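Local coordinates for ATP synthase subunit s, mitochondrial (Bos taurus, PDB 3E4G), which regulates mitochondrial ATP synthase, supporting its proton conduction and blocking a proton leak so that energy-driven ATP synthesis can proceed, at residues Ala36-His41 with Gln64-Thr69; Ser28-Arg33 with Phe78-Gly83; Ser71-Ile76 with Ile90-Cys95. The protein carries 1 engineered substitution. One frame throughout, in Å; residues are numbered along the deposited sequence.

How the contacts relate
The three contacts sit close together at the N-terminal end of the leucine-rich-repeat sheet, their centres about 10 to 11 Å apart. Helix 23-33 leads into strand 37-40, and along the chain contact 1 is nested inside the loop closed by contact 2; contact 3 opens after contact 1 closes and alternates with contact 2. Contacts 1 and 3 share one sheet, where strand 63-69 lies between 37-40 and 89-93, and backbone bonds join Ala68 to Arg91 and Cys93. Ile73 of contact 3 packs against Trp30 and Phe78 of contact 2. Contacts 1 and 2 join the N-terminal domain, with magnesium-binding Gly35, to the repeats; contact 3 carries the packing from the second repeat to the third.

Contact 1: residues Ala36-His41 with Gln64-Thr69; sequences AMVRYH and QAIDAT. With MG (magnesium ion), chain B.
Strand 37-40 runs antiparallel to strand 64-69, their axes 4.8 Å apart at closest approach and their directions 168° apart. Met37 and Asp67 form a hydrogen-bonded pair, with the bond from Asp67 N to Met37 O nearly straight at 173°. Val38 and Ile66 follow as a non-hydrogen-bonded pair, and then Arg39 faces both Gln64 and Ala65 in a classic beta bulge. Arg39 O therefore accepts twice, from Gln64 N at 2.9 Å and from Ala65 N at 3.1 Å. The side chains of Arg39 and Gln64 lie alongside each other. A bend at chi3 (56°) turns the guanidinium so that Arg39 NH1 meets Gln64 OE1 edge-on at 2.9 Å, with a weak second bond from NH2. Gln64 CB sits over the centre of the His41 ring, 3.5 Å from its centroid, while the amide stacks on the same ring; His41 NE2 itself bonds to Tyr86 O. At the other end Ala36 CB touches Ala68 CB at 3.6 Å. Beyond it Thr69 O binds the magnesium ion at 2.3 Å, with three waters and Gly35 O, and Thr69 OG1 donates to Asp67 OD1, which also pairs with Arg91. The outermost strand is thus fixed by polar grips at the bulge, and the metal ties Gly35, just ahead of this strand, to Thr69 at the end of its neighbour.

Contact 2: residues Ser28-Arg33 with Phe78-Gly83; sequences SEWLLR and FDHMEG
An aromatic cluster of Trp30, Phe78 and His80 joins helix 23-33 of the N-terminal domain to the 3-10 segment of the second leucine-rich repeat. Trp30 is its centre. The imidazole of His80 lies over one face of the indole in an offset stack, with the five-membered ring and the imidazole only 10° from parallel and their centroids 4.1 Å apart. The offset brings His80 ND1 to 3.3 Å from Trp30 CG and sets the methylene of Trp30 over the middle of the imidazole, CB standing 3.5 Å from its centroid as a CH-pi contact. With CG anti to the Trp30 backbone N (chi1 164°), the indole extends from the helix toward the repeat, and its far edge reaches Phe78. There the pair is T-shaped: planes 80° apart, the tryptophan edge directed at the phenyl face, CH2 of Trp30 3.6 Å from CD1 of Phe78. Beside this edge comes the sulfur of Met81, 3.9 Å from Trp30 CZ3 and close to the indole plane, a Met-aromatic contact. On the opposite indole face lies Leu31 CD2.

Arg33 NH2 approaches His80 CE1 obliquely, its guanidinium steeply turned from the imidazole plane. Water 4 lies at the edge of both groups, accepting from Arg33 NH2 and bonding to His80 NE2 at 2.8 Å. Arg33 NE is hydrogen-bonded to Phe10 O, and Gly77 O is bonded to His80 ND1. The imidazole is thus held at both nitrogens, which should restrict its rotation and probably helps keep it flat against the indole, so that polar bonds accompany a largely apolar stack.

Contact 3: residues Ser71-Ile76 with Ile90-Cys95; sequences SCIMSI and IRLCKC
Ser71 and Cys95 meet in the leucine-rich-repeat fold at the point where the chain leaves one strand of the sheet and where it leaves the next: residues 71-76 belong to the connection after strand 63-69, and residues 90-95 carry strand 89-93 into the third repeat. Their alpha carbons are 5.2 Å apart, the nearest pair in the register of the two segments.

The buried side is apolar. Ile73 sends its CD1 methyl toward CD2 of Leu92, 4.1 Å away, the two side chains crossing at about a right angle. The chi1 of Ile73, 60°, places its CG1 between the backbone N and the carbonyl carbon, and the extended chi2 then carries CD1 on toward the strand. Cys95 SG fits beside this isoleucine, 4.4 Å from Ile73 CG1, and comes to 4.0 Å from Ser71 CB. Ile73 also packs on Ala68, so the methyls of Ile73 and Leu92 form part of the core between the sheet and the connecting segments.

Ser71 meets the sulfur with CB, while its OG, anti to the backbone N (chi1 172°), bonds to Cys34 O and receives a weak bond from Ile73 N.

Past the strand ends the contact is looser. Lys94 brings its backbone rather than its side chain: its long chain leads away toward a weak, distant ion pair with Asp70, and Lys94 O stays 3.8 Å from Ser71 N. Water 5 lies between two carbonyls here, 2.8 Å from Ser71 O and 3.1 Å from Lys94 O, with more acceptors around it than it has protons to give.

Contact 1: residues Ala36-His41 with Gln64-Thr69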
loop_
_atom_site.group_PDB
_atom_site.type_symbol
_atom_site.label_atom_id
_atom_site.label_comp_id
_atom_site.label_asym_id
_atom_site.label_seq_id
_atom_site.Cartn_x
_atom_site.Cartn_y
_atom_site.Cartn_z
ATOM N N ALA A 36 -4.118 -3.748 -9.135
ATOM C CA ALA A 36 -3.610 -4.380 -7.954
ATOM C C ALA A 36 -4.505 -5.582 -7.571
ATOM O O ALA A 36 -5.568 -5.840 -8.198
ATOM C CB ALA A 36 -3.470 -3.367 -6.816
ATOM N N MET A 37 -4.110 -6.282 -6.556
ATOM C CA MET A 37 -4.842 -7.466 -6.033
ATOM C C MET A 37 -4.944 -7.299 -4.500
ATOM O O MET A 37 -4.117 -6.649 -3.862
ATOM C CB MET A 37 -4.058 -8.764 -6.353
ATOM C CG MET A 37 -3.815 -8.976 -7.836
ATOM S SD MET A 37 -2.826 -10.491 -8.054
ATOM C CE MET A 37 -2.601 -10.469 -9.815
ATOM N N VAL A 38 -5.986 -7.935 -3.950
ATOM C CA VAL A 38 -6.146 -7.969 -2.483
ATOM C C VAL A 38 -6.474 -9.403 -2.055
ATOM O O VAL A 38 -7.016 -10.198 -2.839
ATOM C CB VAL A 38 -7.264 -7.048 -1.961
ATOM C CG1 VAL A 38 -6.968 -5.563 -2.390
ATOM C CG2 VAL A 38 -8.664 -7.434 -2.351
ATOM N N ARG A 39 -6.191 -9.693 -0.802
ATOM C CA ARG A 39 -6.569 -10.989 -0.205
ATOM C C ARG A 39 -7.211 -10.688 1.136
ATOM O O ARG A 39 -6.671 -9.906 1.947
ATOM C CB ARG A 39 -5.361 -11.891 -0.006
ATOM C CG ARG A 39 -5.781 -13.292 0.470
ATOM C CD ARG A 39 -4.609 -14.226 0.699
ATOM N NE ARG A 39 -3.624 -13.706 1.637
ATOM C CZ ARG A 39 -3.860 -13.499 2.935
ATOM N NH1 ARG A 39 -5.035 -13.890 3.495
ATOM N NH2 ARG A 39 -2.969 -12.885 3.672
ATOM N N TYR A 40 -8.383 -11.288 1.353
ATOM C CA TYR A 40 -9.143 -11.051 2.602
ATOM C C TYR A 40 -8.679 -11.989 3.708
ATOM O O TYR A 40 -8.252 -13.138 3.513
ATOM C CB TYR A 40 -10.633 -11.281 2.336
ATOM C CG TYR A 40 -11.179 -10.328 1.313
ATOM C CD1 TYR A 40 -11.002 -8.947 1.448
ATOM C CD2 TYR A 40 -11.896 -10.783 0.184
ATOM C CE1 TYR A 40 -11.501 -8.065 0.505
ATOM C CE2 TYR A 40 -12.400 -9.910 -0.732
ATOM C CZ TYR A 40 -12.201 -8.539 -0.579
ATOM O OH TYR A 40 -12.712 -7.695 -1.551
ATOM N N HIS A 41 -8.811 -11.451 4.946
ATOM C CA HIS A 41 -8.677 -12.309 6.136
ATOM C C HIS A 41 -9.568 -13.527 5.952
ATOM O O HIS A 41 -10.721 -13.449 5.580
ATOM C CB HIS A 41 -9.122 -11.543 7.378
ATOM C CG HIS A 41 -8.081 -10.641 7.888
ATOM N ND1 HIS A 41 -7.077 -11.081 8.713
ATOM C CD2 HIS A 41 -7.858 -9.293 7.646
ATOM C CE1 HIS A 41 -6.289 -10.057 8.961
ATOM N NE2 HIS A 41 -6.713 -8.961 8.306
ATOM N N GLN A 64 -6.621 -8.210 4.258
ATOM C CA GLN A 64 -5.432 -8.551 5.024
ATOM C C GLN A 64 -4.158 -8.177 4.299
ATOM O O GLN A 64 -3.169 -7.747 4.906
ATOM C CB GLN A 64 -5.412 -10.087 5.357
ATOM C CG GLN A 64 -4.209 -10.454 6.199
ATOM C CD GLN A 64 -4.356 -11.882 6.798
ATOM O OE1 GLN A 64 -4.971 -12.739 6.168
ATOM N NE2 GLN A 64 -3.797 -12.094 7.979
ATOM N N ALA A 65 -4.113 -8.430 2.973
ATOM C CA ALA A 65 -2.905 -8.238 2.183
ATOM C C ALA A 65 -3.276 -7.552 0.874
ATOM O O ALA A 65 -4.321 -7.794 0.286
ATOM C CB ALA A 65 -2.223 -9.587 1.909
ATOM N N ILE A 66 -2.334 -6.715 0.419
ATOM C CA ILE A 66 -2.426 -5.989 -0.843
ATOM C C ILE A 66 -1.191 -6.286 -1.641
ATOM O O ILE A 66 -0.077 -6.231 -1.111
ATOM C CB ILE A 66 -2.552 -4.471 -0.600
ATOM C CG1 ILE A 66 -3.860 -4.186 0.168
ATOM C CG2 ILE A 66 -2.456 -3.689 -1.918
ATOM C CD1 ILE A 66 -3.940 -2.755 0.728
ATOM N N ASP A 67 -1.364 -6.593 -2.943
ATOM C CA ASP A 67 -0.244 -6.816 -3.841
ATOM C C ASP A 67 -0.478 -5.954 -5.067
ATOM O O ASP A 67 -1.307 -6.318 -5.931
ATOM C CB ASP A 67 -0.103 -8.295 -4.223
ATOM C CG ASP A 67 1.020 -8.553 -5.157
ATOM O OD1 ASP A 67 1.647 -7.581 -5.647
ATOM O OD2 ASP A 67 1.290 -9.774 -5.364
ATOM N N ALA A 68 0.137 -4.780 -5.094
ATOM C CA ALA A 68 0.008 -3.836 -6.202
ATOM C C ALA A 68 1.244 -3.959 -7.052
ATOM O O ALA A 68 2.288 -3.354 -6.744
ATOM C CB ALA A 68 -0.178 -2.416 -5.648
ATOM N N THR A 69 1.153 -4.772 -8.104
ATOM C CA THR A 69 2.250 -4.965 -9.061
ATOM C C THR A 69 1.796 -4.435 -10.392
ATOM O O THR A 69 0.723 -4.782 -10.877
ATOM C CB THR A 69 2.630 -6.472 -9.128
ATOM O OG1 THR A 69 3.141 -6.865 -7.833
ATOM C CG2 THR A 69 3.732 -6.721 -10.176
HETATM MG MG MG B . -1.144 -6.138 -11.112
HETATM O O HOH W 1 -1.117 -5.141 -13.423
HETATM O O HOH W 2 0.296 -7.912 -11.752
HETATM O O HOH W 3 -3.109 -7.348 -11.804
#

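Contact 2: residues Ser28-Arg33 with Phe78-Gly83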
loop_
_atom_site.group_PDB
_atom_site.type_symbol
_atom_site.label_atom_id
_atom_site.label_comp_id
_atom_site.label_asym_id
_atom_site.label_seq_id
_atom_site.Cartn_x
_atom_site.Cartn_y
_atom_site.Cartn_z
ATOM N N SER A 28 -11.140 -2.370 -2.201
ATOM C CA SER A 28 -10.912 -3.497 -3.083
ATOM C C SER A 28 -11.184 -3.103 -4.538
ATOM O O SER A 28 -10.459 -3.484 -5.447
ATOM C CB SER A 28 -11.843 -4.675 -2.736
ATOM O OG SER A 28 -11.574 -5.203 -1.428
ATOM N N GLU A 29 -12.271 -2.372 -4.725
ATOM C CA GLU A 29 -12.650 -1.896 -6.091
ATOM C C GLU A 29 -11.551 -0.978 -6.632
ATOM O O GLU A 29 -11.136 -1.082 -7.806
ATOM C CB GLU A 29 -13.979 -1.193 -6.038
ATOM C CG GLU A 29 -15.147 -2.181 -5.824
ATOM C CD GLU A 29 -16.444 -1.598 -5.472
ATOM O OE1 GLU A 29 -16.575 -0.394 -5.290
ATOM O OE2 GLU A 29 -17.418 -2.439 -5.403
ATOM N N TRP A 30 -11.106 -0.016 -5.840
ATOM C CA TRP A 30 -10.009 0.885 -6.223
ATOM C C TRP A 30 -8.764 0.090 -6.618
ATOM O O TRP A 30 -8.171 0.290 -7.689
ATOM C CB TRP A 30 -9.695 1.852 -5.067
ATOM C CG TRP A 30 -8.390 2.543 -5.195
ATOM C CD1 TRP A 30 -7.931 3.355 -6.195
ATOM C CD2 TRP A 30 -7.300 2.449 -4.256
ATOM N NE1 TRP A 30 -6.663 3.787 -5.935
ATOM C CE2 TRP A 30 -6.243 3.241 -4.732
ATOM C CE3 TRP A 30 -7.147 1.768 -3.024
ATOM C CZ2 TRP A 30 -5.013 3.354 -4.069
ATOM C CZ3 TRP A 30 -5.953 1.890 -2.357
ATOM C CH2 TRP A 30 -4.897 2.640 -2.868
ATOM N N LEU A 31 -8.354 -0.828 -5.745
ATOM C CA LEU A 31 -7.109 -1.570 -6.023
ATOM C C LEU A 31 -7.247 -2.390 -7.284
ATOM O O LEU A 31 -6.376 -2.345 -8.168
ATOM C CB LEU A 31 -6.740 -2.407 -4.797
ATOM C CG LEU A 31 -6.133 -1.505 -3.698
ATOM C CD1 LEU A 31 -6.265 -2.116 -2.300
ATOM C CD2 LEU A 31 -4.679 -1.169 -3.980
ATOM N N LEU A 32 -8.330 -3.161 -7.413
ATOM C CA LEU A 32 -8.392 -4.032 -8.588
ATOM C C LEU A 32 -8.590 -3.203 -9.880
ATOM O O LEU A 32 -8.004 -3.552 -10.908
ATOM C CB LEU A 32 -9.425 -5.145 -8.478
ATOM C CG LEU A 32 -8.903 -6.415 -7.777
ATOM C CD1 LEU A 32 -8.497 -6.199 -6.293
ATOM C CD2 LEU A 32 -10.016 -7.490 -7.854
ATOM N N ARG A 33 -9.354 -2.110 -9.850
ATOM C CA ARG A 33 -9.512 -1.328 -11.096
ATOM C C ARG A 33 -8.180 -0.721 -11.509
ATOM O O ARG A 33 -7.957 -0.443 -12.698
ATOM C CB ARG A 33 -10.648 -0.271 -10.999
ATOM C CG ARG A 33 -10.316 0.946 -10.175
ATOM C CD ARG A 33 -11.593 1.601 -9.687
ATOM N NE ARG A 33 -11.301 2.882 -9.048
ATOM C CZ ARG A 33 -12.001 3.418 -8.056
ATOM N NH1 ARG A 33 -13.097 2.796 -7.598
ATOM N NH2 ARG A 33 -11.598 4.562 -7.514
ATOM N N PHE A 78 -4.707 6.579 -2.220
ATOM C CA PHE A 78 -4.472 5.977 -0.911
ATOM C C PHE A 78 -5.408 6.475 0.157
ATOM O O PHE A 78 -5.456 5.851 1.234
ATOM C CB PHE A 78 -3.001 6.138 -0.510
ATOM C CG PHE A 78 -2.046 5.308 -1.348
ATOM C CD1 PHE A 78 -1.931 3.929 -1.187
ATOM C CD2 PHE A 78 -1.297 5.873 -2.340
ATOM C CE1 PHE A 78 -1.078 3.174 -1.974
ATOM C CE2 PHE A 78 -0.479 5.133 -3.152
ATOM C CZ PHE A 78 -0.328 3.785 -2.958
ATOM N N ASP A 79 -6.192 7.518 -0.092
ATOM C CA ASP A 79 -7.247 7.874 0.834
ATOM C C ASP A 79 -8.287 6.754 0.983
ATOM O O ASP A 79 -9.022 6.717 1.996
ATOM C CB ASP A 79 -7.873 9.199 0.489
ATOM C CG ASP A 79 -6.931 10.409 0.768
ATOM O OD1 ASP A 79 -5.881 10.258 1.412
ATOM O OD2 ASP A 79 -7.293 11.482 0.309
ATOM N N HIS A 80 -8.355 5.837 0.024
ATOM C CA HIS A 80 -9.218 4.650 0.219
ATOM C C HIS A 80 -8.760 3.779 1.420
ATOM O O HIS A 80 -9.488 2.904 1.856
ATOM C CB HIS A 80 -9.202 3.724 -1.016
ATOM C CG HIS A 80 -9.962 4.257 -2.203
ATOM N ND1 HIS A 80 -9.352 4.978 -3.212
ATOM C CD2 HIS A 80 -11.256 4.150 -2.567
ATOM C CE1 HIS A 80 -10.286 5.251 -4.124
ATOM N NE2 HIS A 80 -11.442 4.781 -3.756
ATOM N N MET A 81 -7.545 3.978 1.848
ATOM C CA MET A 81 -6.904 3.165 2.952
ATOM C C MET A 81 -7.486 3.646 4.323
ATOM O O MET A 81 -7.258 2.961 5.314
ATOM C CB MET A 81 -5.371 3.308 2.959
ATOM C CG MET A 81 -4.706 2.779 1.656
ATOM S SD MET A 81 -4.927 0.996 1.278
ATOM C CE MET A 81 -4.111 0.279 2.649
ATOM N N GLU A 82 -8.094 4.837 4.373
ATOM C CA GLU A 82 -8.374 5.485 5.661
ATOM C C GLU A 82 -9.206 4.672 6.577
ATOM O O GLU A 82 -9.023 4.752 7.810
ATOM C CB GLU A 82 -9.042 6.843 5.369
ATOM C CG GLU A 82 -9.007 7.763 6.548
ATOM C CD GLU A 82 -10.021 7.491 7.499
ATOM O OE1 GLU A 82 -11.138 7.060 7.079
ATOM O OE2 GLU A 82 -9.828 7.761 8.739
ATOM N N GLY A 83 -10.174 3.959 6.061
ATOM C CA GLY A 83 -11.169 3.205 6.887
ATOM C C GLY A 83 -10.820 1.751 7.158
ATOM O O GLY A 83 -11.624 1.014 7.766
HETATM O O HOH W 4 -13.833 5.023 -5.169
#

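Contact 3: residues Ser71-Ile76 with Ile90-Cys95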
loop_
_atom_site.group_PDB
_atom_site.type_symbol
_atom_site.label_atom_id
_atom_site.label_comp_id
_atom_site.label_asym_id
_atom_site.label_seq_id
_atom_site.Cartn_x
_atom_site.Cartn_y
_atom_site.Cartn_z
ATOM N N SER A 71 0.763 -1.495 -11.213
ATOM C CA SER A 71 -0.494 -0.844 -10.859
ATOM C C SER A 71 -0.374 0.661 -11.064
ATOM O O SER A 71 0.713 1.243 -10.915
ATOM C CB SER A 71 -0.808 -1.169 -9.414
ATOM O OG SER A 71 -1.906 -0.448 -8.898
ATOM N N CYS A 72 -1.515 1.310 -11.308
ATOM C CA CYS A 72 -1.556 2.793 -11.474
ATOM C C CYS A 72 -1.982 3.511 -10.245
ATOM O O CYS A 72 -2.289 4.728 -10.329
ATOM C CB CYS A 72 -2.456 3.160 -12.709
ATOM S SG CYS A 72 -4.196 2.796 -12.454
ATOM N N ILE A 73 -1.945 2.887 -9.069
ATOM C CA ILE A 73 -2.287 3.601 -7.842
ATOM C C ILE A 73 -1.304 4.744 -7.620
ATOM O O ILE A 73 -0.107 4.692 -7.898
ATOM C CB ILE A 73 -2.349 2.661 -6.635
ATOM C CG1 ILE A 73 -1.005 1.942 -6.381
ATOM C CG2 ILE A 73 -3.521 1.703 -6.767
ATOM C CD1 ILE A 73 -1.110 0.984 -5.145
ATOM N N MET A 74 -1.870 5.823 -7.025
ATOM C CA MET A 74 -1.035 7.021 -6.692
ATOM C C MET A 74 -1.739 7.878 -5.725
ATOM O O MET A 74 -2.955 7.993 -5.772
ATOM C CB MET A 74 -0.535 7.685 -7.819
ATOM C CG MET A 74 -1.535 8.201 -8.478
ATOM S SD MET A 74 -0.901 9.090 -10.006
ATOM C CE MET A 74 0.522 9.942 -9.436
ATOM N N SER A 75 -0.986 8.626 -4.960
ATOM C CA SER A 75 -1.379 9.764 -4.183
ATOM C C SER A 75 -2.712 9.643 -3.516
ATOM O O SER A 75 -2.886 8.869 -2.525
ATOM C CB SER A 75 -1.166 11.080 -5.022
ATOM O OG SER A 75 -2.118 11.137 -6.095
ATOM N N ILE A 76 -3.650 10.469 -3.915
ATOM C CA ILE A 76 -4.901 10.537 -3.186
ATOM C C ILE A 76 -5.704 9.226 -3.373
ATOM O O ILE A 76 -6.665 9.015 -2.615
ATOM C CB ILE A 76 -5.669 11.849 -3.337
ATOM C CG1 ILE A 76 -5.996 11.905 -4.788
ATOM C CG2 ILE A 76 -4.919 13.013 -2.687
ATOM C CD1 ILE A 76 -6.058 10.757 -5.809
ATOM N N ILE A 90 1.513 -5.174 2.726
ATOM C CA ILE A 90 1.412 -4.407 1.490
ATOM C C ILE A 90 2.661 -4.626 0.676
ATOM O O ILE A 90 3.782 -4.458 1.156
ATOM C CB ILE A 90 1.244 -2.887 1.757
ATOM C CG1 ILE A 90 -0.039 -2.613 2.542
ATOM C CG2 ILE A 90 1.259 -2.106 0.417
ATOM C CD1 ILE A 90 -0.196 -1.141 2.942
ATOM N N ARG A 91 2.476 -4.976 -0.599
ATOM C CA ARG A 91 3.563 -5.051 -1.578
ATOM C C ARG A 91 3.253 -4.026 -2.673
ATOM O O ARG A 91 2.144 -4.028 -3.234
ATOM C CB ARG A 91 3.639 -6.461 -2.169
ATOM C CG ARG A 91 4.719 -6.643 -3.130
ATOM C CD ARG A 91 4.800 -8.195 -3.378
ATOM N NE ARG A 91 5.959 -8.511 -4.069
ATOM C CZ ARG A 91 5.888 -8.590 -5.471
ATOM N NH1 ARG A 91 4.742 -8.360 -6.048
ATOM N NH2 ARG A 91 6.928 -9.030 -6.133
ATOM N N LEU A 92 4.230 -3.194 -2.947
ATOM C CA LEU A 92 4.190 -2.186 -4.043
ATOM C C LEU A 92 5.357 -2.578 -4.974
ATOM O O LEU A 92 6.526 -2.468 -4.558
ATOM C CB LEU A 92 4.396 -0.764 -3.489
ATOM C CG LEU A 92 3.414 -0.345 -2.412
ATOM C CD1 LEU A 92 3.777 1.032 -1.841
ATOM C CD2 LEU A 92 1.971 -0.412 -2.849
ATOM N N CYS A 93 5.053 -3.041 -6.165
ATOM C CA CYS A 93 6.077 -3.536 -7.092
ATOM C C CYS A 93 5.788 -2.962 -8.461
ATOM O O CYS A 93 4.691 -3.131 -9.001
ATOM C CB CYS A 93 6.033 -5.083 -7.110
ATOM S SG CYS A 93 7.191 -5.817 -8.259
ATOM N N LYS A 94 6.775 -2.268 -9.042
ATOM C CA LYS A 94 6.603 -1.715 -10.400
ATOM C C LYS A 94 5.320 -0.852 -10.421
ATOM O O LYS A 94 4.494 -0.908 -11.333
ATOM C CB LYS A 94 6.542 -2.822 -11.456
ATOM C CG LYS A 94 7.842 -3.563 -11.589
ATOM C CD LYS A 94 7.831 -4.738 -12.615
ATOM C CE LYS A 94 7.116 -5.946 -12.102
ATOM N NZ LYS A 94 7.477 -7.211 -12.926
ATOM N N CYS A 95 5.200 -0.007 -9.368
ATOM C CA CYS A 95 4.126 1.015 -9.277
ATOM C C CYS A 95 4.774 2.315 -9.699
ATOM O O CYS A 95 5.415 3.017 -8.915
ATOM C CB CYS A 95 3.516 1.097 -7.906
ATOM S SG CYS A 95 2.575 -0.361 -7.440
HETATM O O HOH W 5 2.829 1.221 -12.772
#